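Local coordinates for actin depolymerization factor 2 (Plasmodium berghei, PDB 2XFA), which probably binds actin and speeds the disassembly and turnover of actin filaments in the malaria parasite, as a member of the ADF/cofilin family, at residues 56-59 / 60-64; 66-69 / 70-73; 100-104 / 105-109; 112-115 / 116-120. All coordinates share one frame; numbering follows the deposited sequence.

Interaction 1 of 4, residues 56-59 / 60-64; sequences LDNI and IMRIK
Leu56 and Ile60 meet one helical turn apart: the delta methyl CD1 of Ile60 slants across the branch point of the leucine, 3.7 Å from Leu56 CG. Apolar residues suit this flank, which packs on protein: Leu56 on Met79 of strand 73-81, Ile60 on Leu141 of helix 137-146. Asp57, on the outward flank, hands its carbonyl O to Met61 N (2.9 Å), while its carboxylate turns from the contact to a salt bridge with Lys142. The change from apolar to charged residues within one turn marks an amphipathic helix, one of those laid against the central mixed sheet of the ADF-homology fold. Asn58 lies beside Met61, the two side chains pointing the same way. A bend at the end of the methionine chain (chi3 58°) brings its methyl over a face of the amide, with Met61 CE 3.3 Å from Asn58 OD1, and the flexible, unbranched methionine chain can bend to follow the flat amide. The guanidinium of Arg62 stands almost upright to that amide, their planes 81° apart, and its NE reaches Glu48 in a salt bridge. Between them the backbone bond from Arg62 N to Asn58 O measures 3.0 Å. Ile59 is buried, with CG1 anti to the backbone N (chi1 -180°). That torsion lays its chain alongside Ile63, where the terminal methyls press together, Ile59 CD1 to Ile63 CD1 at 3.2 Å, tighter than ordinary van der Waals contact; the two beta-branched side chains both touch Tyr31.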
# COMPACT_ATOMS: atom_id res chain seq x y z
N LEU A 56 5.31 -6.43 -12.74
CA LEU A 56 4.90 -6.62 -11.36
C LEU A 56 6.12 -6.57 -10.45
O LEU A 56 6.19 -5.82 -9.46
CB LEU A 56 4.22 -7.98 -11.18
CG LEU A 56 3.74 -8.28 -9.76
CD1 LEU A 56 2.82 -7.18 -9.27
CD2 LEU A 56 3.04 -9.63 -9.69
N ASP A 57 7.09 -7.41 -10.78
CA ASP A 57 8.34 -7.46 -10.07
C ASP A 57 8.98 -6.09 -10.03
O ASP A 57 9.49 -5.68 -8.99
CB ASP A 57 9.21 -8.48 -10.75
CG ASP A 57 8.42 -9.71 -11.12
OD1 ASP A 57 8.30 -10.61 -10.27
OD2 ASP A 57 7.86 -9.75 -12.25
N ASN A 58 8.90 -5.35 -11.12
CA ASN A 58 9.43 -3.99 -11.08
C ASN A 58 8.62 -3.09 -10.18
O ASN A 58 9.16 -2.21 -9.52
CB ASN A 58 9.56 -3.39 -12.48
CG ASN A 58 10.87 -2.62 -12.65
OD1 ASN A 58 10.96 -1.44 -12.34
ND2 ASN A 58 11.89 -3.32 -13.13
N ILE A 59 7.31 -3.28 -10.13
CA ILE A 59 6.55 -2.36 -9.29
C ILE A 59 6.82 -2.65 -7.80
O ILE A 59 6.99 -1.73 -7.01
CB ILE A 59 5.06 -2.30 -9.69
CG1 ILE A 59 4.31 -1.32 -8.80
CG2 ILE A 59 4.41 -3.66 -9.59
CD1 ILE A 59 3.75 -1.97 -7.60
N ILE A 60 6.86 -3.93 -7.44
CA ILE A 60 7.20 -4.40 -6.11
C ILE A 60 8.60 -3.89 -5.69
O ILE A 60 8.79 -3.43 -4.57
CB ILE A 60 7.17 -5.94 -6.05
CG1 ILE A 60 5.73 -6.46 -6.21
CG2 ILE A 60 7.79 -6.46 -4.76
CD1 ILE A 60 5.67 -7.94 -6.59
N MET A 61 9.55 -3.93 -6.63
CA MET A 61 10.89 -3.40 -6.36
C MET A 61 10.85 -1.90 -6.05
O MET A 61 11.48 -1.44 -5.08
CB MET A 61 11.82 -3.69 -7.53
CG MET A 61 13.22 -3.17 -7.36
SD MET A 61 14.11 -3.27 -8.92
CE MET A 61 13.06 -2.27 -9.97
N ARG A 62 10.11 -1.15 -6.86
CA ARG A 62 9.99 0.29 -6.65
C ARG A 62 9.33 0.63 -5.31
O ARG A 62 9.74 1.54 -4.62
CB ARG A 62 9.19 0.91 -7.79
CG ARG A 62 9.82 0.71 -9.15
CD ARG A 62 10.71 1.87 -9.53
NE ARG A 62 9.95 2.95 -10.14
CZ ARG A 62 9.94 3.20 -11.45
NH1 ARG A 62 10.65 2.46 -12.29
NH2 ARG A 62 9.22 4.21 -11.91
N ILE A 63 8.29 -0.12 -4.96
CA ILE A 63 7.64 0.11 -3.68
C ILE A 63 8.60 -0.17 -2.55
O ILE A 63 8.69 0.60 -1.62
CB ILE A 63 6.41 -0.78 -3.48
CG1 ILE A 63 5.34 -0.44 -4.51
CG2 ILE A 63 5.85 -0.60 -2.09
CD1 ILE A 63 4.13 -1.38 -4.44
N LYS A 64 9.32 -1.28 -2.66
CA LYS A 64 10.23 -1.70 -1.61
C LYS A 64 11.30 -0.64 -1.35
O LYS A 64 11.66 -0.38 -0.20
CB LYS A 64 10.88 -3.03 -1.98
CG LYS A 64 11.88 -3.53 -0.94
CD LYS A 64 13.24 -3.78 -1.57
CE LYS A 64 14.29 -4.06 -0.51
NZ LYS A 64 15.64 -4.33 -1.10

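Interaction 2 of 4, residues 66-69 / 70-73; sequences NLKN and TECR
Lys68 and Glu71 are brought together by their first torsions: CG of Glu71 sits between the backbone N and the carbonyl carbon (chi1 55°), CG of Lys68 beside its own N (chi1 -53°), and both chains then run out extended. The result is an oblique crossing in which a carboxylate oxygen meets the lysine's methylene part, Glu71 OE2 lying 3.0 Å from Lys68 CD. The ammonium stops short of a salt bridge, with Lys68 NZ 4.1 Å from Glu71 OE2, although opposite charges so near probably still attract. The other oxygen does make one, Glu71 OE1 to Arg73 NH2 at 3.2 Å. Arg73 NH1 also donates to Cys72 O (2.9 Å) nearly within the guanidinium plane, and its NE pairs with Asp45, so the group is gripped on several nitrogens and held in one rotation. Its aliphatic stem serves a different purpose, sliding past Leu67 in the opposite direction, with Arg73 CG 3.8 Å from Leu67 CD2. Between the two arms of the loop, water 2 bridges the backbone, 2.8 Å from Lys68 N, which donates to it, and 2.7 Å from Glu71 O. Asparagine is common in turns, and the amide of Asn69 also ties this one outward, to Asp133 and the backbone of Ile134. Such a compact reversal is a type I beta turn, Lys68 to Glu71, which here leads from helix 56-65 into strand 73-81 of the ADF-homology fold.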
# COMPACT_ATOMS: atom_id res chain seq x y z
N ASN A 66 11.03 2.35 -1.34
CA ASN A 66 10.44 3.45 -0.56
C ASN A 66 10.11 3.09 0.89
O ASN A 66 9.59 3.92 1.63
CB ASN A 66 9.14 3.96 -1.20
CG ASN A 66 9.36 4.67 -2.52
OD1 ASN A 66 9.03 4.14 -3.59
ND2 ASN A 66 9.91 5.88 -2.46
N LEU A 67 10.39 1.86 1.28
CA LEU A 67 10.04 1.39 2.62
C LEU A 67 11.27 1.22 3.49
O LEU A 67 12.38 1.13 2.97
CB LEU A 67 9.29 0.05 2.52
CG LEU A 67 8.02 0.15 1.66
CD1 LEU A 67 7.36 -1.22 1.50
CD2 LEU A 67 7.04 1.17 2.27
N LYS A 68 11.09 1.15 4.80
CA LYS A 68 12.22 0.91 5.71
C LYS A 68 11.84 -0.12 6.75
O LYS A 68 10.68 -0.34 7.02
CB LYS A 68 12.60 2.20 6.44
CG LYS A 68 12.87 3.39 5.52
CD LYS A 68 13.50 4.56 6.30
CE LYS A 68 14.04 5.64 5.37
NZ LYS A 68 14.66 6.77 6.13
N ASN A 69 12.84 -0.71 7.38
CA ASN A 69 12.59 -1.71 8.41
C ASN A 69 12.03 -1.10 9.69
O ASN A 69 11.69 -1.81 10.61
CB ASN A 69 13.90 -2.36 8.75
CG ASN A 69 13.87 -3.83 8.57
OD1 ASN A 69 12.86 -4.40 8.09
ND2 ASN A 69 14.97 -4.48 8.92
N THR A 70 11.99 0.22 9.78
CA THR A 70 11.74 0.85 11.06
C THR A 70 10.51 1.75 11.02
O THR A 70 10.26 2.49 11.97
CB THR A 70 12.91 1.76 11.46
OG1 THR A 70 13.05 2.75 10.43
CG2 THR A 70 14.21 0.98 11.64
N GLU A 71 9.77 1.74 9.92
CA GLU A 71 8.53 2.50 9.87
C GLU A 71 7.38 1.86 9.10
O GLU A 71 7.56 1.33 8.00
CB GLU A 71 8.76 3.91 9.37
CG GLU A 71 9.45 4.05 8.06
CD GLU A 71 9.92 5.48 7.87
OE1 GLU A 71 9.42 6.36 8.61
OE2 GLU A 71 10.79 5.72 7.01
N CYS A 72 6.19 1.95 9.68
CA CYS A 72 4.95 1.48 9.05
C CYS A 72 4.46 2.37 7.91
O CYS A 72 4.60 3.59 7.95
CB CYS A 72 3.87 1.34 10.11
SG CYS A 72 4.31 0.25 11.44
N ARG A 73 3.90 1.74 6.88
CA ARG A 73 3.26 2.44 5.78
C ARG A 73 1.97 1.73 5.31
O ARG A 73 1.82 0.54 5.51
CB ARG A 73 4.20 2.56 4.58
CG ARG A 73 5.40 3.53 4.80
CD ARG A 73 4.92 4.92 5.17
NE ARG A 73 5.99 5.92 5.17
CZ ARG A 73 6.59 6.38 6.27
NH1 ARG A 73 6.23 5.90 7.46
NH2 ARG A 73 7.55 7.30 6.19
O HOH W 1 9.19 4.40 4.80
O HOH W 2 8.59 2.01 5.59

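Interaction 3 of 4, residues 100-104 / 105-109; sequences GLSKP and KEKML
The carboxylate of Glu106 carries the hydroxyl of Ser102 over one face: Ser102 OG stands 3.3 Å from Glu106 CD and about equally far from both carboxylate oxygens, a position above the plane and not that of a hydrogen bond to OE2. That oxygen is instead taken by Cys72 N. The setting is the N-terminal start of helix 104-118, with Lys103 at the N-cap; in relatives of this ADF-homology fold the matching helix is a principal actin-binding element. Glu106 suits the first turn, where a negative charge is probably favoured by the helix dipole. With CG anti to the backbone N (chi1 -164°) and an extended chain, its acid group reaches back beneath the serine. Pro104, whose ring nitrogen has no hydrogen to give, fits a first turn that needs no donor there, and a folded Lys105 crosses its ring, Lys105 CE lying 3.6 Å from Pro104 CB. Lys107 passes the loop with its aliphatic chain, Lys107 CD 3.8 Å from Ser102 O; its amine then bonds to Ser98 and to the carbonyl of Pro99, tying helix to loop. The first backbone bonds of the helix both end on Lys103 O: Glu106 N at 2.9 Å, from above the carbonyl plane, and Lys107 N at 3.0 Å, lying in it. One residue on, Met108 N reaches Pro104 O at 2.9 Å in a nearly straight bond, N-H...O 169°.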
# COMPACT_ATOMS: atom_id res chain seq x y z
N GLY A 100 8.97 -5.24 12.06
CA GLY A 100 9.25 -5.52 13.46
C GLY A 100 10.04 -4.45 14.19
O GLY A 100 9.87 -4.30 15.40
N LEU A 101 10.88 -3.70 13.48
CA LEU A 101 11.73 -2.70 14.12
C LEU A 101 11.07 -1.34 14.25
O LEU A 101 11.69 -0.38 14.69
CB LEU A 101 13.09 -2.57 13.40
CG LEU A 101 14.01 -3.74 13.72
CD1 LEU A 101 15.36 -3.57 13.00
CD2 LEU A 101 14.20 -3.84 15.25
N SER A 102 9.82 -1.25 13.83
CA SER A 102 9.06 -0.03 14.06
C SER A 102 8.70 -0.03 15.54
O SER A 102 8.43 -1.08 16.12
CB SER A 102 7.82 -0.03 13.16
OG SER A 102 6.97 1.04 13.51
N LYS A 103 8.73 1.14 16.17
CA LYS A 103 8.39 1.24 17.59
C LYS A 103 6.91 0.97 17.82
O LYS A 103 6.08 1.26 16.96
CB LYS A 103 8.77 2.61 18.14
CG LYS A 103 8.05 3.77 17.47
CD LYS A 103 8.74 5.08 17.77
CE LYS A 103 10.17 5.08 17.23
NZ LYS A 103 10.82 6.41 17.35
N PRO A 104 6.56 0.41 19.00
CA PRO A 104 5.21 -0.08 19.32
C PRO A 104 4.17 1.02 19.22
O PRO A 104 3.09 0.79 18.67
CB PRO A 104 5.32 -0.55 20.77
CG PRO A 104 6.80 -0.67 21.04
CD PRO A 104 7.46 0.35 20.17
N LYS A 105 4.50 2.20 19.76
CA LYS A 105 3.62 3.36 19.68
C LYS A 105 3.08 3.54 18.25
O LYS A 105 1.93 3.94 18.05
CB LYS A 105 4.40 4.61 20.10
CG LYS A 105 5.64 4.32 20.96
CD LYS A 105 5.27 3.96 22.40
CE LYS A 105 4.82 2.50 22.55
NZ LYS A 105 3.75 2.30 23.57
N GLU A 106 3.93 3.23 17.28
CA GLU A 106 3.63 3.39 15.86
C GLU A 106 2.92 2.16 15.32
O GLU A 106 1.87 2.27 14.67
CB GLU A 106 4.94 3.65 15.09
CG GLU A 106 4.76 4.21 13.68
CD GLU A 106 6.04 4.18 12.85
OE1 GLU A 106 7.13 4.54 13.37
OE2 GLU A 106 5.95 3.79 11.67
N LYS A 107 3.46 0.97 15.58
CA LYS A 107 2.77 -0.25 15.18
C LYS A 107 1.28 -0.24 15.57
O LYS A 107 0.41 -0.43 14.73
CB LYS A 107 3.46 -1.49 15.74
CG LYS A 107 4.56 -2.04 14.84
CD LYS A 107 5.29 -3.20 15.48
CE LYS A 107 4.95 -4.51 14.78
NZ LYS A 107 5.20 -4.48 13.31
N MET A 108 0.99 -0.02 16.85
CA MET A 108 -0.40 -0.03 17.30
C MET A 108 -1.24 1.05 16.61
O MET A 108 -2.31 0.76 16.11
CB MET A 108 -0.49 0.05 18.82
CG MET A 108 0.01 -1.22 19.51
SD MET A 108 -0.11 -1.22 21.32
CE MET A 108 -1.80 -1.78 21.59
N LEU A 109 -0.73 2.27 16.54
CA LEU A 109 -1.44 3.35 15.87
C LEU A 109 -1.77 3.06 14.40
O LEU A 109 -2.87 3.32 13.94
CB LEU A 109 -0.66 4.65 15.96
CG LEU A 109 -1.55 5.86 15.71
CD1 LEU A 109 -2.29 6.25 16.99
CD2 LEU A 109 -0.73 7.03 15.18

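Interaction 4 of 4, residues 112-115 / 116-120; sequences ASKE and SLVRK
Toward its C-terminal part, helix 104-118, the connecting helix of the beta-alpha-beta unit between strands 89-97 and 126-130, sets Lys114 beside Val118, and the next pair along the chain, Glu115 and Arg119, also meets. Lys114 and Val118 lie side by side and point the same way, Lys114 CG 4.2 Å from Val118 CG2, and both rest on Phe94 of the sheet. Lysine suits this half-covered flank: its methylenes pack like an apolar chain while NZ reaches the hydroxyl of Ser127. Their backbones are joined by a nearly straight bond, Val118 N to Lys114 O at 2.9 Å. Ser113 is buried, and its hydroxyl is satisfied by the carbonyl of Leu109, as a serine inside a helix commonly is. Its own carbonyl meets the following turn through weak bonds, Ser116 N to Ser113 O being 2.9 Å but strongly bent. Outward, Arg119 N donates to Glu115 O (2.9 Å). The arginine's CG lies between its backbone N and carbonyl carbon (chi1 80°), which folds the chain back over the preceding turn: Arg119 CG is 3.3 Å from Glu115 O, and that same oxygen lies over one face of the guanidinium, 4.0 Å from Arg119 NH1.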
# COMPACT_ATOMS: atom_id res chain seq x y z
N ALA A 112 -4.40 0.37 14.34
CA ALA A 112 -5.68 0.82 14.86
C ALA A 112 -6.35 1.82 13.94
O ALA A 112 -7.53 2.08 14.06
CB ALA A 112 -5.53 1.40 16.27
N SER A 113 -5.57 2.36 13.00
CA SER A 113 -6.03 3.38 12.05
C SER A 113 -6.30 2.80 10.67
O SER A 113 -6.96 3.43 9.83
CB SER A 113 -4.95 4.47 11.88
OG SER A 113 -4.71 5.17 13.10
N LYS A 114 -5.76 1.61 10.41
CA LYS A 114 -5.87 1.00 9.08
C LYS A 114 -7.32 1.05 8.56
O LYS A 114 -7.58 1.49 7.44
CB LYS A 114 -5.35 -0.44 9.17
CG LYS A 114 -5.43 -1.25 7.89
CD LYS A 114 -4.90 -2.67 8.17
CE LYS A 114 -5.55 -3.74 7.29
NZ LYS A 114 -4.64 -4.26 6.20
N GLU A 115 -8.26 0.60 9.39
CA GLU A 115 -9.69 0.59 9.03
C GLU A 115 -10.23 1.95 8.57
O GLU A 115 -11.07 2.04 7.67
CB GLU A 115 -10.56 0.09 10.19
CG GLU A 115 -10.18 -1.27 10.77
CD GLU A 115 -9.16 -1.18 11.92
OE1 GLU A 115 -9.59 -1.16 13.10
OE2 GLU A 115 -7.95 -1.12 11.63
N SER A 116 -9.77 3.01 9.24
CA SER A 116 -10.20 4.36 8.92
C SER A 116 -9.83 4.70 7.49
O SER A 116 -10.55 5.38 6.81
CB SER A 116 -9.54 5.37 9.87
OG SER A 116 -9.83 5.07 11.23
N LEU A 117 -8.69 4.19 7.04
CA LEU A 117 -8.29 4.41 5.67
C LEU A 117 -9.06 3.46 4.72
O LEU A 117 -9.65 3.89 3.74
CB LEU A 117 -6.78 4.19 5.52
CG LEU A 117 -5.99 5.04 4.53
CD1 LEU A 117 -4.64 4.35 4.08
CD2 LEU A 117 -6.86 5.44 3.37
N VAL A 118 -9.02 2.16 5.02
CA VAL A 118 -9.57 1.15 4.11
C VAL A 118 -11.05 1.36 3.84
O VAL A 118 -11.52 1.18 2.72
CB VAL A 118 -9.34 -0.28 4.65
CG1 VAL A 118 -10.17 -1.31 3.89
CG2 VAL A 118 -7.84 -0.63 4.54
N ARG A 119 -11.78 1.80 4.86
CA ARG A 119 -13.22 1.89 4.71
C ARG A 119 -13.60 3.03 3.75
O ARG A 119 -14.76 3.15 3.37
CB ARG A 119 -13.89 2.09 6.06
CG ARG A 119 -13.80 3.53 6.53
CD ARG A 119 -15.08 3.99 7.22
NE ARG A 119 -15.12 3.55 8.61
CZ ARG A 119 -14.30 4.02 9.55
NH1 ARG A 119 -13.41 4.95 9.23
NH2 ARG A 119 -14.37 3.57 10.79
N LYS A 120 -12.65 3.89 3.39
CA LYS A 120 -12.92 4.97 2.43
C LYS A 120 -12.51 4.56 1.03
O LYS A 120 -12.74 5.30 0.07
CB LYS A 120 -12.10 6.22 2.79
CG LYS A 120 -12.68 7.08 3.90
CD LYS A 120 -12.72 6.33 5.20
CE LYS A 120 -13.09 7.24 6.37
NZ LYS A 120 -11.96 8.11 6.79

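How the interactions relate
All four contacts are local and follow one another along the chain inside a single ADF-homology domain. Interactions 1 and 2 adjoin in sequence: helix 56-65 runs into the turn that opens strand 73-81, with centres 15 Å apart. Interactions 3 and 4 are the beginning and end of helix 104-118, centres 17 Å apart. The sequence-distant pair that does touch is interactions 2 and 3, only 11 Å apart between centres, where Cys72 N meets Glu106 OE2 at 2.7 Å and so ties the chain just past the turn to the first turn of helix 104-118. Interactions 1 and 4 lie on opposite sides of the chain's centre, as expected for helices flanking one central sheet.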